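Local coordinates for protein YchN (PDB 1JX7) that is of unknown function but assembles as a homohexamer, a dimer of trimers, and belongs to the DsrE/DsrF-like family, at residues A[6-11]-A[19-24]. Residues are numbered along the deposited sequence; the frame is centred on the assembly and turned at random.
Sequences IVANGA and FNSLRL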
loop_
_atom_site.group_PDB
_atom_site.type_symbol
_atom_site.label_atom_id
_atom_site.label_comp_id
_atom_site.label_asym_id
_atom_site.label_seq_id
_atom_site.Cartn_x
_atom_site.Cartn_y
_atom_site.Cartn_z
ATOM N N ILE A 6 -2.097 -21.014 -2.465
ATOM C CA ILE A 6 -2.443 -19.657 -2.070
ATOM C C ILE A 6 -1.173 -18.966 -1.610
ATOM O O ILE A 6 -0.440 -19.480 -0.773
ATOM C CB ILE A 6 -3.466 -19.643 -0.910
ATOM C CG1 ILE A 6 -4.878 -19.874 -1.457
ATOM C CG2 ILE A 6 -3.378 -18.313 -0.145
ATOM C CD1 ILE A 6 -5.992 -19.674 -0.430
ATOM N N VAL A 7 -0.892 -17.800 -2.165
ATOM C CA VAL A 7 0.292 -17.070 -1.753
ATOM C C VAL A 7 -0.168 -15.803 -1.038
ATOM O O VAL A 7 -1.288 -15.336 -1.246
ATOM C CB VAL A 7 1.177 -16.711 -2.960
ATOM C CG1 VAL A 7 2.587 -16.420 -2.487
ATOM C CG2 VAL A 7 1.198 -17.860 -3.954
ATOM N N ALA A 8 0.683 -15.272 -0.174
ATOM C CA ALA A 8 0.353 -14.071 0.571
ATOM C C ALA A 8 1.599 -13.223 0.823
ATOM O O ALA A 8 2.662 -13.743 1.186
ATOM C CB ALA A 8 -0.305 -14.448 1.881
ATOM N N ASN A 9 1.452 -11.911 0.628
ATOM C CA ASN A 9 2.543 -10.950 0.806
ATOM C C ASN A 9 2.270 -10.023 1.986
ATOM O O ASN A 9 3.195 -9.467 2.579
ATOM C CB ASN A 9 2.698 -10.101 -0.462
ATOM C CG ASN A 9 3.206 -10.896 -1.651
ATOM O OD1 ASN A 9 2.798 -12.037 -1.876
ATOM N ND2 ASN A 9 4.091 -10.292 -2.437
ATOM N N GLY A 10 0.996 -9.869 2.335
ATOM C CA GLY A 10 0.615 -8.965 3.403
ATOM C C GLY A 10 1.035 -9.209 4.851
ATOM O O GLY A 10 1.026 -10.340 5.340
ATOM N N ALA A 11 1.386 -8.127 5.533
ATOM C CA ALA A 11 1.775 -8.197 6.941
ATOM C C ALA A 11 0.513 -8.441 7.755
ATOM O O ALA A 11 -0.531 -7.838 7.485
ATOM C CB ALA A 11 2.437 -6.889 7.384
ATOM N N PHE A 19 -5.438 -11.430 6.060
ATOM C CA PHE A 19 -6.624 -11.898 6.753
ATOM C C PHE A 19 -7.595 -12.522 5.753
ATOM O O PHE A 19 -8.154 -13.593 6.009
ATOM C CB PHE A 19 -7.306 -10.734 7.474
ATOM C CG PHE A 19 -8.665 -11.070 8.038
ATOM C CD1 PHE A 19 -8.821 -12.130 8.932
ATOM C CD2 PHE A 19 -9.786 -10.342 7.659
ATOM C CE1 PHE A 19 -10.079 -12.448 9.449
ATOM C CE2 PHE A 19 -11.041 -10.646 8.169
ATOM C CZ PHE A 19 -11.194 -11.707 9.056
ATOM N N ASN A 20 -7.795 -11.864 4.619
ATOM C CA ASN A 20 -8.700 -12.388 3.606
ATOM C C ASN A 20 -8.221 -13.712 3.011
ATOM O O ASN A 20 -9.029 -14.587 2.713
ATOM C CB ASN A 20 -8.917 -11.365 2.485
ATOM C CG ASN A 20 -9.856 -10.249 2.888
ATOM O OD1 ASN A 20 -10.740 -10.442 3.730
ATOM N ND2 ASN A 20 -9.685 -9.082 2.277
ATOM N N SER A 21 -6.911 -13.850 2.835
ATOM C CA SER A 21 -6.337 -15.056 2.273
ATOM C C SER A 21 -6.698 -16.247 3.121
ATOM O O SER A 21 -7.122 -17.270 2.603
ATOM C CB SER A 21 -4.823 -14.951 2.210
ATOM O OG SER A 21 -4.439 -14.192 1.092
ATOM N N LEU A 22 -6.525 -16.093 4.426
ATOM C CA LEU A 22 -6.812 -17.146 5.395
ATOM C C LEU A 22 -8.305 -17.442 5.508
ATOM O O LEU A 22 -8.715 -18.590 5.659
ATOM C CB LEU A 22 -6.248 -16.755 6.760
ATOM C CG LEU A 22 -4.724 -16.612 6.734
ATOM C CD1 LEU A 22 -4.208 -16.220 8.108
ATOM C CD2 LEU A 22 -4.110 -17.931 6.281
ATOM N N ARG A 23 -9.119 -16.394 5.434
ATOM C CA ARG A 23 -10.557 -16.559 5.528
ATOM C C ARG A 23 -11.034 -17.361 4.322
ATOM O O ARG A 23 -11.875 -18.228 4.452
ATOM C CB ARG A 23 -11.237 -15.187 5.582
ATOM C CG ARG A 23 -12.657 -15.251 6.076
ATOM C CD ARG A 23 -13.235 -13.870 6.322
ATOM N NE ARG A 23 -13.346 -13.064 5.104
ATOM C CZ ARG A 23 -13.859 -11.842 5.072
ATOM N NH1 ARG A 23 -14.312 -11.289 6.189
ATOM N NH2 ARG A 23 -13.932 -11.168 3.931
ATOM N N LEU A 24 -10.466 -17.075 3.148
ATOM C CA LEU A 24 -10.830 -17.766 1.916
ATOM C C LEU A 24 -10.306 -19.202 1.979
ATOM O O LEU A 24 -10.962 -20.134 1.507
ATOM C CB LEU A 24 -10.211 -17.059 0.709
ATOM C CG LEU A 24 -10.864 -17.275 -0.666
ATOM C CD1 LEU A 24 -9.967 -16.683 -1.735
ATOM C CD2 LEU A 24 -11.067 -18.731 -0.947
#
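Ser21 of the helical segment 19-24 faces Ala8 of strand 6-8, their CA atoms 7.0 Å apart, where the short axes of strand and helix run nearly antiparallel at 162° and approach to 9.1 Å. This is the first half of a beta-alpha-beta unit, a worked example of a helix packed on a parallel sheet, with Ala8 and Ser21 the nearest CA pair. Within segment 19-24, Ser21 makes all the close contacts, meeting three consecutive strand residues; Leu24 only comes near. Ile6 and Ala8, two apart along the strand, both direct their CB toward the helix, while the side chain of Val7 between them points away from it.

The Ile6 side chain carries its CD1 out to 4.0 Å from the backbone O of Ser21, a van der Waals contact alongside the helix. Its CG2 branch, anti to the backbone N, lies 4.4 Å from Ser21 CB. Ser21 OG lies beside the Ala8 methyl, 4.2 Å from CB. Of Val7, only the carbonyl oxygen comes near: its O is 4.1 Å from Ser21 OG, without bonding. Instead, with OG anti to its own carbonyl carbon (chi1 -80°), the hydroxyl makes a weak hydrogen bond to Ser17 O one turn earlier, so the helix itself provides a partner for this buried polar group. The contact is small, 146 Å² in all, and its mixed apolar and polar surfaces meet by van der Waals contact, with no hydrogen bond between the segments.

Around it, strand 3-8 lies between strands 36-41 and 113-116, and Ile6 also packs on Leu39 and Leu115. Phe117 touches both Ser21 and Leu24, while Leu22 joins helix 17-31 to helix 61-70. Asn20 ND2 hydrogen-bonds to Ser43 OG of a second subunit, so helix 17-31 also lies at a subunit interface.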